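Local coordinates for hypothetical protein TT1465 (Thermus thermophilus, PDB 1WEK), which is of unknown function but has the parallel, Rossmann-like alpha/beta fold of the SLOG clan and forms an assembly of six chains, at residues V133-L138 / S149-L154; W179-R184 / E192-F197. One frame throughout, in Å; residues are numbered along the deposited sequence.

Contact 1. Residues V133-L138 / S149-L154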
ATOM      1  N   VAL A 133     -16.164  24.759  -5.547  1.00 17.21           N
ATOM      2  CA  VAL A 133     -15.922  26.161  -5.841  1.00 16.15           C
ATOM      3  C   VAL A 133     -16.934  26.961  -5.033  1.00 16.13           C
ATOM      4  O   VAL A 133     -17.007  28.188  -5.141  1.00 17.71           O
ATOM      5  CB  VAL A 133     -16.118  26.479  -7.350  1.00 16.55           C
ATOM      6  CG1 VAL A 133     -15.084  25.743  -8.188  1.00 10.61           C
ATOM      7  CG2 VAL A 133     -17.514  26.076  -7.789  1.00 18.60           C
ATOM      8  N   GLY A 134     -17.718  26.254  -4.221  1.00 16.76           N
ATOM      9  CA  GLY A 134     -18.732  26.903  -3.395  1.00 17.28           C
ATOM     10  C   GLY A 134     -19.583  25.917  -2.591  1.00 18.20           C
ATOM     11  O   GLY A 134     -19.577  24.721  -2.873  1.00 17.56           O
ATOM     12  N   PHE A 135     -20.307  26.421  -1.591  1.00 17.70           N
ATOM     13  CA  PHE A 135     -21.168  25.605  -0.737  1.00 18.96           C
ATOM     14  C   PHE A 135     -22.480  26.333  -0.464  1.00 20.21           C
ATOM     15  O   PHE A 135     -22.479  27.505  -0.075  1.00 20.70           O
ATOM     16  CB  PHE A 135     -20.503  25.316   0.623  1.00 17.40           C
ATOM     17  CG  PHE A 135     -19.147  24.715   0.514  1.00 20.46           C
ATOM     18  CD1 PHE A 135     -18.022  25.530   0.346  1.00 25.42           C
ATOM     19  CD2 PHE A 135     -18.987  23.337   0.517  1.00 20.22           C
ATOM     20  CE1 PHE A 135     -16.758  24.974   0.178  1.00 27.09           C
ATOM     21  CE2 PHE A 135     -17.725  22.763   0.348  1.00 23.99           C
ATOM     22  CZ  PHE A 135     -16.609  23.581   0.177  1.00 26.54           C
ATOM     23  N   VAL A 136     -23.593  25.632  -0.663  1.00 17.70           N
ATOM     24  CA  VAL A 136     -24.914  26.194  -0.412  1.00 15.02           C
ATOM     25  C   VAL A 136     -25.646  25.335   0.634  1.00 14.39           C
ATOM     26  O   VAL A 136     -25.844  24.131   0.455  1.00 14.16           O
ATOM     27  CB  VAL A 136     -25.771  26.241  -1.699  1.00 14.39           C
ATOM     28  CG1 VAL A 136     -27.025  27.089  -1.456  1.00 12.49           C
ATOM     29  CG2 VAL A 136     -24.947  26.831  -2.866  1.00 18.23           C
ATOM     30  N   PHE A 137     -26.057  25.956   1.726  1.00 13.95           N
ATOM     31  CA  PHE A 137     -26.779  25.222   2.764  1.00 15.15           C
ATOM     32  C   PHE A 137     -28.260  25.607   2.829  1.00 16.91           C
ATOM     33  O   PHE A 137     -28.606  26.741   3.159  1.00 15.07           O
ATOM     34  CB  PHE A 137     -26.081  25.430   4.110  1.00  7.44           C
ATOM     35  CG  PHE A 137     -24.672  24.883   4.133  1.00  4.73           C
ATOM     36  CD1 PHE A 137     -23.613  25.634   3.640  1.00  1.34           C
ATOM     37  CD2 PHE A 137     -24.430  23.578   4.533  1.00  5.71           C
ATOM     38  CE1 PHE A 137     -22.328  25.090   3.532  1.00  5.25           C
ATOM     39  CE2 PHE A 137     -23.139  23.017   4.429  1.00 11.83           C
ATOM     40  CZ  PHE A 137     -22.087  23.781   3.922  1.00  7.93           C
ATOM     41  N   LEU A 138     -29.133  24.658   2.482  1.00 16.61           N
ATOM     42  CA  LEU A 138     -30.574  24.903   2.527  1.00 17.61           C
ATOM     43  C   LEU A 138     -31.106  24.369   3.857  1.00 15.86           C
ATOM     44  O   LEU A 138     -30.399  23.643   4.558  1.00 14.75           O
ATOM     45  CB  LEU A 138     -31.264  24.195   1.346  1.00 19.85           C
ATOM     46  CG  LEU A 138     -30.999  24.790  -0.042  1.00 20.02           C
ATOM     47  CD1 LEU A 138     -30.725  23.685  -1.069  1.00 20.34           C
ATOM     48  CD2 LEU A 138     -32.192  25.626  -0.458  1.00 21.17           C
ATOM     49  N   SER A 149     -20.717  23.371   9.839  1.00 12.72           N
ATOM     50  CA  SER A 149     -19.716  23.641  10.855  1.00 15.40           C
ATOM     51  C   SER A 149     -18.345  23.162  10.405  1.00 15.19           C
ATOM     52  O   SER A 149     -17.343  23.808  10.705  1.00 13.95           O
ATOM     53  CB  SER A 149     -20.115  23.036  12.232  1.00 16.41           C
ATOM     54  OG  SER A 149     -20.125  21.623  12.243  1.00 19.36           O
ATOM     55  N   GLU A 150     -18.285  22.066   9.655  1.00 14.74           N
ATOM     56  CA  GLU A 150     -16.985  21.596   9.194  1.00 16.82           C
ATOM     57  C   GLU A 150     -16.316  22.579   8.235  1.00 17.78           C
ATOM     58  O   GLU A 150     -15.134  22.919   8.418  1.00 14.95           O
ATOM     59  CB  GLU A 150     -17.058  20.235   8.492  1.00 18.34           C
ATOM     60  CG  GLU A 150     -15.670  19.825   7.996  1.00 27.32           C
ATOM     61  CD  GLU A 150     -15.584  18.435   7.388  1.00 36.05           C
ATOM     62  OE1 GLU A 150     -16.116  18.222   6.275  1.00 39.58           O
ATOM     63  OE2 GLU A 150     -14.961  17.554   8.025  1.00 42.10           O
ATOM     64  N   VAL A 151     -17.057  23.022   7.213  1.00 14.98           N
ATOM     65  CA  VAL A 151     -16.500  23.945   6.234  1.00 14.05           C
ATOM     66  C   VAL A 151     -16.124  25.280   6.873  1.00 14.83           C
ATOM     67  O   VAL A 151     -15.126  25.880   6.487  1.00 15.64           O
ATOM     68  CB  VAL A 151     -17.467  24.207   5.028  1.00 16.67           C
ATOM     69  CG1 VAL A 151     -17.850  22.892   4.368  1.00 19.87           C
ATOM     70  CG2 VAL A 151     -18.709  24.950   5.482  1.00 16.58           C
ATOM     71  N   LEU A 152     -16.913  25.742   7.846  1.00 12.79           N
ATOM     72  CA  LEU A 152     -16.608  27.003   8.513  1.00 15.07           C
ATOM     73  C   LEU A 152     -15.253  26.920   9.185  1.00 13.06           C
ATOM     74  O   LEU A 152     -14.448  27.848   9.090  1.00 15.65           O
ATOM     75  CB  LEU A 152     -17.689  27.360   9.540  1.00 16.99           C
ATOM     76  CG  LEU A 152     -18.997  27.814   8.873  1.00 19.32           C
ATOM     77  CD1 LEU A 152     -19.976  28.307   9.913  1.00 14.32           C
ATOM     78  CD2 LEU A 152     -18.694  28.935   7.877  1.00 15.99           C
ATOM     79  N   VAL A 153     -14.997  25.793   9.845  1.00 13.84           N
ATOM     80  CA  VAL A 153     -13.720  25.544  10.518  1.00 12.72           C
ATOM     81  C   VAL A 153     -12.565  25.573   9.520  1.00 15.48           C
ATOM     82  O   VAL A 153     -11.533  26.215   9.763  1.00 15.13           O
ATOM     83  CB  VAL A 153     -13.727  24.158  11.224  1.00 11.47           C
ATOM     84  CG1 VAL A 153     -12.319  23.720  11.537  1.00 10.43           C
ATOM     85  CG2 VAL A 153     -14.532  24.249  12.532  1.00 16.82           C
ATOM     86  N   LEU A 154     -12.753  24.867   8.403  1.00 13.61           N
ATOM     87  CA  LEU A 154     -11.753  24.781   7.349  1.00 16.88           C
ATOM     88  C   LEU A 154     -11.428  26.155   6.777  1.00 17.12           C
ATOM     89  O   LEU A 154     -10.277  26.433   6.417  1.00 16.98           O
ATOM     90  CB  LEU A 154     -12.237  23.839   6.226  1.00 15.14           C
ATOM     91  CG  LEU A 154     -12.316  22.338   6.545  1.00 13.94           C
ATOM     92  CD1 LEU A 154     -12.909  21.561   5.367  1.00 12.53           C
ATOM     93  CD2 LEU A 154     -10.926  21.815   6.876  1.00 13.88           C
TER
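Two phenylalanines of the strand, F135 and F137, share one branched partner on the helix, V151, and each uses a different methyl of it. The CH-pi part belongs to F135: V151 CG1 lies over one face of the ring, 4.2 Å from its centroid and 20° off the normal, so it is displaced toward the CD2 and CE2 rim. Ordinary apolar packing makes up the rest, with V151 CG2 3.9 Å from F137 CZ in an oblique approach. The valine torsion sorts the branches: at chi1 -56° CG1 stands anti to the carbonyl carbon and CG2 falls between the backbone N and that carbon, sending one methyl to each ring. No hydrogen bond crosses the contact. F137 also stacks on F43 of strand 39-43, while elsewhere on the helix E150 OE2 forms a salt bridge with K125 NZ of a second subunit. This contact helps pack helix 142-156 on the sheet within the beta-alpha-beta unit that continues to strand 165-168. The chemistry is wholly apolar and buried, which implies that shape and dispersion, rather than directional bonds, help to seat the helix against the strand.

Contact 2. Residues W179-R184 / E192-F197; sequences WLAFLR and EDLQLF
Water 1 is the polar meeting point of the two segments, accepting one sound bond and two weak ones. The backbone N of L194 donates the sound one, 3.0 Å from the water oxygen. R184 NE adds a weak bond, 3.1 Å from the same oxygen, and the amide NE2 of Q195 another weak one. The water thus joins the last turn of this helical segment to the 3-10 turn 193-195, where no direct hydrogen bond does so.

L194 is the apolar counterpart, touching three helix residues. Its CD2 branch meets L180 CB at 4.0 Å, and its CD1 branch lies 4.3 Å from A181 CB. The same CD1 comes close to the polar R184 NH2, at 3.3 Å, in an oblique approach to the guanidinium, whereas L194 CB sits at the edge of that group and in its plane. R184 gets there by leaving its backbone with CG anti to N (chi1 -162°) and then bending at chi2 and chi3, which brings NH2 up to the leucine.

One helical turn before R184, L180 CD1 touches the ring of F197 at CE2, 4.0 Å away and again obliquely. That ring also has L194 O above the centre of one face, 3.6 Å from its plane, so the carbonyl of L194 meets the ring that follows the turn. F197 further packs on V165 and L167 of strand 165-168, and D193 OD2 accepts hydrogen bonds from G190 N and Q156 NE2, which probably help to hold the turn.

The contact therefore packs the C-terminal part of helix 170-185 against the connection leading into strand 198-200, outermost within this chain. Its chemistry is graded: buried leucines and F197, beside a partly exposed arginine and a water that helps to satisfy the L194 N-H.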
ATOM      1  N   TRP A 179     -26.900  32.657  17.693  1.00 17.63           N
ATOM      2  CA  TRP A 179     -26.054  31.975  18.677  1.00 16.84           C
ATOM      3  C   TRP A 179     -24.587  32.156  18.326  1.00 17.13           C
ATOM      4  O   TRP A 179     -23.726  32.237  19.215  1.00 17.76           O
ATOM      5  CB  TRP A 179     -26.362  30.477  18.757  1.00 14.88           C
ATOM      6  CG  TRP A 179     -25.559  29.782  19.833  1.00 14.65           C
ATOM      7  CD1 TRP A 179     -25.608  30.023  21.184  1.00 15.79           C
ATOM      8  CD2 TRP A 179     -24.573  28.758  19.648  1.00 15.91           C
ATOM      9  NE1 TRP A 179     -24.713  29.213  21.849  1.00 13.30           N
ATOM     10  CE2 TRP A 179     -24.065  28.426  20.932  1.00 19.00           C
ATOM     11  CE3 TRP A 179     -24.069  28.085  18.527  1.00 17.71           C
ATOM     12  CZ2 TRP A 179     -23.071  27.445  21.120  1.00 18.62           C
ATOM     13  CZ3 TRP A 179     -23.077  27.102  18.718  1.00 17.60           C
ATOM     14  CH2 TRP A 179     -22.595  26.798  20.007  1.00 16.61           C
ATOM     15  N   LEU A 180     -24.300  32.211  17.029  1.00 15.48           N
ATOM     16  CA  LEU A 180     -22.930  32.388  16.569  1.00 17.79           C
ATOM     17  C   LEU A 180     -22.464  33.798  16.919  1.00 16.81           C
ATOM     18  O   LEU A 180     -21.299  34.007  17.279  1.00 13.75           O
ATOM     19  CB  LEU A 180     -22.822  32.154  15.054  1.00 18.68           C
ATOM     20  CG  LEU A 180     -23.061  30.711  14.585  1.00 18.56           C
ATOM     21  CD1 LEU A 180     -22.758  30.580  13.088  1.00 16.37           C
ATOM     22  CD2 LEU A 180     -22.165  29.775  15.360  1.00 13.50           C
ATOM     23  N   ALA A 181     -23.385  34.755  16.822  1.00 12.76           N
ATOM     24  CA  ALA A 181     -23.084  36.138  17.139  1.00  9.81           C
ATOM     25  C   ALA A 181     -22.760  36.248  18.633  1.00 10.21           C
ATOM     26  O   ALA A 181     -21.992  37.108  19.037  1.00 12.96           O
ATOM     27  CB  ALA A 181     -24.265  37.023  16.783  1.00  8.42           C
ATOM     28  N   PHE A 182     -23.372  35.375  19.428  1.00 10.42           N
ATOM     29  CA  PHE A 182     -23.163  35.297  20.870  1.00 10.15           C
ATOM     30  C   PHE A 182     -21.760  34.702  21.101  1.00 14.70           C
ATOM     31  O   PHE A 182     -21.029  35.111  22.016  1.00 12.77           O
ATOM     32  CB  PHE A 182     -24.243  34.387  21.473  1.00 11.68           C
ATOM     33  CG  PHE A 182     -23.934  33.909  22.871  1.00 21.40           C
ATOM     34  CD1 PHE A 182     -24.158  34.730  23.973  1.00 19.10           C
ATOM     35  CD2 PHE A 182     -23.413  32.632  23.083  1.00 20.42           C
ATOM     36  CE1 PHE A 182     -23.871  34.282  25.260  1.00 20.65           C
ATOM     37  CE2 PHE A 182     -23.124  32.179  24.363  1.00 20.96           C
ATOM     38  CZ  PHE A 182     -23.354  33.007  25.455  1.00 22.77           C
ATOM     39  N   LEU A 183     -21.388  33.725  20.274  1.00 12.78           N
ATOM     40  CA  LEU A 183     -20.067  33.135  20.396  1.00 15.92           C
ATOM     41  C   LEU A 183     -19.064  34.258  20.105  1.00 18.93           C
ATOM     42  O   LEU A 183     -17.927  34.254  20.596  1.00 21.04           O
ATOM     43  CB  LEU A 183     -19.893  31.965  19.416  1.00 13.73           C
ATOM     44  CG  LEU A 183     -20.730  30.703  19.687  1.00 14.96           C
ATOM     45  CD1 LEU A 183     -20.358  29.600  18.693  1.00 13.04           C
ATOM     46  CD2 LEU A 183     -20.491  30.211  21.100  1.00  6.09           C
ATOM     47  N   ARG A 184     -19.498  35.245  19.328  1.00 16.98           N
ATOM     48  CA  ARG A 184     -18.627  36.361  19.024  1.00 16.93           C
ATOM     49  C   ARG A 184     -18.547  37.314  20.227  1.00 16.26           C
ATOM     50  O   ARG A 184     -17.465  37.756  20.601  1.00 15.05           O
ATOM     51  CB  ARG A 184     -19.116  37.118  17.793  1.00 20.55           C
ATOM     52  CG  ARG A 184     -18.029  38.007  17.183  1.00 22.58           C
ATOM     53  CD  ARG A 184     -18.629  39.230  16.540  1.00 26.32           C
ATOM     54  NE  ARG A 184     -19.366  38.916  15.331  1.00 29.47           N
ATOM     55  CZ  ARG A 184     -20.503  39.502  14.972  1.00 33.55           C
ATOM     56  NH1 ARG A 184     -21.048  40.438  15.737  1.00 34.92           N
ATOM     57  NH2 ARG A 184     -21.088  39.153  13.834  1.00 37.53           N
ATOM     58  N   GLU A 192     -14.238  38.885  12.507  1.00 23.22           N
ATOM     59  CA  GLU A 192     -14.769  38.779  11.148  1.00 26.15           C
ATOM     60  C   GLU A 192     -15.234  37.379  10.767  1.00 24.37           C
ATOM     61  O   GLU A 192     -15.631  37.158   9.623  1.00 24.36           O
ATOM     62  CB  GLU A 192     -13.703  39.190  10.120  1.00 30.65           C
ATOM     63  CG  GLU A 192     -12.763  40.304  10.549  1.00 38.92           C
ATOM     64  CD  GLU A 192     -13.442  41.641  10.605  1.00 45.06           C
ATOM     65  OE1 GLU A 192     -13.968  42.073   9.556  1.00 50.17           O
ATOM     66  OE2 GLU A 192     -13.452  42.262  11.691  1.00 49.70           O
ATOM     67  N   ASP A 193     -15.196  36.429  11.697  1.00 22.43           N
ATOM     68  CA  ASP A 193     -15.586  35.062  11.337  1.00 21.96           C
ATOM     69  C   ASP A 193     -17.000  34.843  10.836  1.00 20.47           C
ATOM     70  O   ASP A 193     -17.261  33.850  10.153  1.00 21.86           O
ATOM     71  CB  ASP A 193     -15.309  34.098  12.476  1.00 20.08           C
ATOM     72  CG  ASP A 193     -13.830  33.932  12.743  1.00 21.57           C
ATOM     73  OD1 ASP A 193     -13.019  34.207  11.832  1.00 17.84           O
ATOM     74  OD2 ASP A 193     -13.479  33.510  13.860  1.00 16.65           O
ATOM     75  N   LEU A 194     -17.921  35.743  11.158  1.00 18.22           N
ATOM     76  CA  LEU A 194     -19.270  35.561  10.662  1.00 20.32           C
ATOM     77  C   LEU A 194     -19.394  35.963   9.200  1.00 22.30           C
ATOM     78  O   LEU A 194     -20.428  35.739   8.579  1.00 27.05           O
ATOM     79  CB  LEU A 194     -20.278  36.332  11.502  1.00 24.28           C
ATOM     80  CG  LEU A 194     -20.499  35.824  12.932  1.00 28.57           C
ATOM     81  CD1 LEU A 194     -21.963  36.049  13.298  1.00 29.20           C
ATOM     82  CD2 LEU A 194     -20.164  34.343  13.047  1.00 25.64           C
ATOM     83  N   GLN A 195     -18.341  36.549   8.644  1.00 23.07           N
ATOM     84  CA  GLN A 195     -18.360  36.945   7.246  1.00 23.97           C
ATOM     85  C   GLN A 195     -17.935  35.792   6.321  1.00 24.28           C
ATOM     86  O   GLN A 195     -17.916  35.946   5.096  1.00 22.80           O
ATOM     87  CB  GLN A 195     -17.452  38.164   7.022  1.00 29.52           C
ATOM     88  CG  GLN A 195     -18.132  39.520   7.198  1.00 30.10           C
ATOM     89  CD  GLN A 195     -18.615  39.759   8.612  1.00 36.87           C
ATOM     90  OE1 GLN A 195     -19.820  39.742   8.890  1.00 36.98           O
ATOM     91  NE2 GLN A 195     -17.675  39.979   9.522  1.00 39.64           N
ATOM     92  N   LEU A 196     -17.588  34.643   6.906  1.00 21.89           N
ATOM     93  CA  LEU A 196     -17.196  33.472   6.124  1.00 19.69           C
ATOM     94  C   LEU A 196     -18.407  32.959   5.341  1.00 19.63           C
ATOM     95  O   LEU A 196     -18.263  32.263   4.339  1.00 21.87           O
ATOM     96  CB  LEU A 196     -16.681  32.353   7.041  1.00 17.07           C
ATOM     97  CG  LEU A 196     -15.195  32.139   7.385  1.00 18.07           C
ATOM     98  CD1 LEU A 196     -14.294  33.198   6.746  1.00  8.94           C
ATOM     99  CD2 LEU A 196     -15.045  32.119   8.899  1.00 13.73           C
ATOM    100  N   PHE A 197     -19.605  33.304   5.796  1.00 17.52           N
ATOM    101  CA  PHE A 197     -20.812  32.867   5.106  1.00 17.80           C
ATOM    102  C   PHE A 197     -21.765  34.027   4.845  1.00 18.35           C
ATOM    103  O   PHE A 197     -21.680  35.071   5.495  1.00 12.64           O
ATOM    104  CB  PHE A 197     -21.527  31.789   5.923  1.00 19.18           C
ATOM    105  CG  PHE A 197     -21.971  32.251   7.284  1.00 19.81           C
ATOM    106  CD1 PHE A 197     -23.151  32.978   7.439  1.00 17.45           C
ATOM    107  CD2 PHE A 197     -21.199  31.976   8.413  1.00 22.15           C
ATOM    108  CE1 PHE A 197     -23.555  33.419   8.687  1.00 16.10           C
ATOM    109  CE2 PHE A 197     -21.593  32.417   9.677  1.00 20.26           C
ATOM    110  CZ  PHE A 197     -22.770  33.138   9.816  1.00 18.88           C
TER
HETATM  111  O   HOH W   1     -18.252  38.409  12.471  1.00 22.64           O

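Along the chain the two contacts follow in series, neither nesting nor crossing. Strand 132-137, fifth across the seven-stranded parallel sheet, leads into helix 142-156, and contact 1 closes that strand-to-helix step. The chain then forms strand 165-168 and helix 170-185 before contact 2 closes a second, shorter loop between that helix and the connection to strand 198-200, outermost within this chain. The contact centres are about 14 Å apart, yet the two meet directly: L152 CD2 of segment 149-154 lies 4.0 Å from F197 CD2 of segment 192-197. Helix 142-156 thereby links strand 132-137 to the last crossover, and both contacts border the second subunit.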